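Local coordinates for protein histidine kinase (Caulobacter vibrioides, PDB 6TNE) that works in phosphorelay signalling as the hybrid histidine kinase CckA, whose receiver domain probably accepts a phosphoryl group on an aspartate, at residues P76-S81 with G97-P102. Numbering follows the deposited sequence. Where two conformers were deposited one is given.
Sequences PVMFIS and GVTFLP
Phe79 is gripped through its backbone by the neighbouring strand: its N donates to Thr99 O at 2.8 Å, and its O receives Leu101 N at 2.8 Å. Two residues earlier, Val77 does the same, giving its N to Gly97 O and taking Thr99 N on its O, the alternating pattern of two parallel strands, 77-81 and 98-102, that pairs Val77 with Val98 and Phe79 with Phe100. Towards the end the grip slackens, for Ser81 N reaches Leu101 O only weakly, at 3.5 Å.

The Phe79 side chain can be traced outward from CB. That atom lies 3.8 Å from Thr99 O and, in one of the two conformers of Phe100, also near the Phe100 ring. With CG anti to the carbonyl carbon (chi1 -72°), the ring swings back along the strand towards Val77 and Val98. Phe79 CD2 then meets Val98 CG1 at 3.8 Å, the methyl sitting at the ring's edge near its plane, and CE2 is almost as close to the same methyl. One face of the ring takes Val77 CG1, offset toward the rim. Helix 61-72 covers this side, with Pro62 against Phe79 and Leu65 against both valines.

On the other face of the sheet, Met78 CB and CG both lie 3.5 Å from Thr99 OG1. Farther out, the Met78 chain crosses that of Leu101, bringing Met78 SD to 4.2 Å from Leu101 CD2; Leu110 of helix 107-118 touches both residues.

In the 2-1-3-4-5 order of the CheY-like receiver fold, this pair joins the fourth strand to the fifth, at the sheet's edge. The chemistry implies a division of labour: main-chain hydrogen bonds set the strand register, while apolar side chains on both faces tie the edge strand to the helices packed against the sheet.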
loop_
_atom_site.group_PDB
_atom_site.type_symbol
_atom_site.label_atom_id
_atom_site.label_comp_id
_atom_site.label_asym_id
_atom_site.label_seq_id
_atom_site.Cartn_x
_atom_site.Cartn_y
_atom_site.Cartn_z
ATOM N N PRO A 76 4.473 8.497 1.039
ATOM C CA PRO A 76 5.376 7.456 0.536
ATOM C C PRO A 76 4.608 6.282 -0.048
ATOM O O PRO A 76 3.425 6.058 0.231
ATOM C CB PRO A 76 6.140 7.021 1.792
ATOM C CG PRO A 76 5.214 7.428 2.987
ATOM C CD PRO A 76 4.592 8.698 2.500
ATOM N N VAL A 77 5.313 5.522 -0.863
ATOM C CA VAL A 77 4.764 4.371 -1.567
ATOM C C VAL A 77 5.730 3.218 -1.384
ATOM O O VAL A 77 6.944 3.398 -1.574
ATOM C CB VAL A 77 4.542 4.666 -3.066
ATOM C CG1 VAL A 77 4.057 3.426 -3.800
ATOM C CG2 VAL A 77 3.659 5.915 -3.264
ATOM N N MET A 78 5.212 2.046 -1.051
ATOM C CA MET A 78 6.005 0.841 -0.884
ATOM C C MET A 78 5.422 -0.233 -1.767
ATOM O O MET A 78 4.240 -0.603 -1.613
ATOM C CB MET A 78 5.912 0.392 0.550
ATOM C CG MET A 78 6.694 -0.840 0.837
ATOM S SD MET A 78 6.814 -1.281 2.561
ATOM C CE MET A 78 5.162 -1.301 3.125
ATOM N N PHE A 79 6.194 -0.710 -2.723
ATOM C CA PHE A 79 5.801 -1.818 -3.573
ATOM C C PHE A 79 6.271 -3.113 -2.970
ATOM O O PHE A 79 7.369 -3.184 -2.418
ATOM C CB PHE A 79 6.391 -1.646 -4.964
ATOM C CG PHE A 79 5.721 -0.560 -5.745
ATOM C CD1 PHE A 79 4.344 -0.642 -6.048
ATOM C CD2 PHE A 79 6.418 0.563 -6.131
ATOM C CE1 PHE A 79 3.698 0.385 -6.739
ATOM C CE2 PHE A 79 5.767 1.597 -6.799
ATOM C CZ PHE A 79 4.428 1.503 -7.105
ATOM N N ILE A 80 5.463 -4.139 -3.120
ATOM C CA ILE A 80 5.775 -5.480 -2.661
ATOM C C ILE A 80 5.667 -6.424 -3.852
ATOM O O ILE A 80 4.795 -6.269 -4.709
ATOM C CB ILE A 80 4.878 -5.920 -1.483
ATOM C CG1 ILE A 80 3.388 -5.994 -1.831
ATOM C CG2 ILE A 80 5.090 -4.973 -0.263
ATOM C CD1 ILE A 80 2.537 -6.502 -0.730
ATOM N N SER A 81 6.543 -7.425 -3.906
ATOM C CA SER A 81 6.427 -8.410 -4.984
ATOM C C SER A 81 7.334 -9.580 -4.681
ATOM O O SER A 81 8.378 -9.418 -4.037
ATOM C CB SER A 81 6.853 -7.878 -6.367
ATOM O OG SER A 81 6.610 -8.850 -7.385
ATOM N N GLY A 97 10.070 9.057 -2.911
ATOM C CA GLY A 97 9.404 8.327 -1.857
ATOM C C GLY A 97 8.959 6.925 -2.206
ATOM O O GLY A 97 7.996 6.465 -1.578
ATOM N N VAL A 98 9.631 6.211 -3.148
ATOM C CA VAL A 98 9.222 4.853 -3.598
ATOM C C VAL A 98 10.199 3.793 -3.102
ATOM O O VAL A 98 11.422 3.879 -3.319
ATOM C CB VAL A 98 9.087 4.790 -5.122
ATOM C CG1 VAL A 98 8.950 3.406 -5.571
ATOM C CG2 VAL A 98 7.884 5.576 -5.587
ATOM N N THR A 99 9.681 2.816 -2.374
ATOM C CA THR A 99 10.475 1.745 -1.790
ATOM C C THR A 99 9.946 0.403 -2.266
ATOM O O THR A 99 8.845 0.312 -2.859
ATOM C CB THR A 99 10.481 1.818 -0.249
ATOM O OG1 THR A 99 9.158 1.620 0.246
ATOM C CG2 THR A 99 11.057 3.115 0.289
ATOM N N PHE A 100 10.653 -0.673 -1.913
ATOM C CA PHE A 100 10.386 -2.027 -2.412
ATOM C C PHE A 100 10.706 -3.045 -1.341
ATOM O O PHE A 100 11.865 -3.108 -0.894
ATOM C CB PHE A 100 11.285 -2.339 -3.586
ATOM C CG PHE A 100 11.177 -1.373 -4.678
ATOM C CD1 PHE A 100 11.971 -0.242 -4.702
ATOM C CD2 PHE A 100 10.281 -1.600 -5.713
ATOM C CE1 PHE A 100 11.883 0.667 -5.723
ATOM C CE2 PHE A 100 10.183 -0.689 -6.741
ATOM C CZ PHE A 100 10.995 0.440 -6.745
ATOM N N LEU A 101 9.729 -3.887 -1.013
ATOM C CA LEU A 101 9.880 -4.920 0.019
ATOM C C LEU A 101 9.558 -6.252 -0.644
ATOM O O LEU A 101 8.482 -6.402 -1.235
ATOM C CB LEU A 101 8.945 -4.649 1.208
ATOM C CG LEU A 101 8.902 -5.568 2.445
ATOM C CD1 LEU A 101 10.208 -5.406 3.180
ATOM C CD2 LEU A 101 7.694 -5.299 3.385
ATOM N N PRO A 102 10.461 -7.235 -0.617
ATOM C CA PRO A 102 10.154 -8.502 -1.289
ATOM C C PRO A 102 9.117 -9.302 -0.514
ATOM O O PRO A 102 9.073 -9.307 0.718
ATOM C CB PRO A 102 11.510 -9.230 -1.315
ATOM C CG PRO A 102 12.214 -8.697 -0.137
ATOM C CD PRO A 102 11.796 -7.234 -0.009
#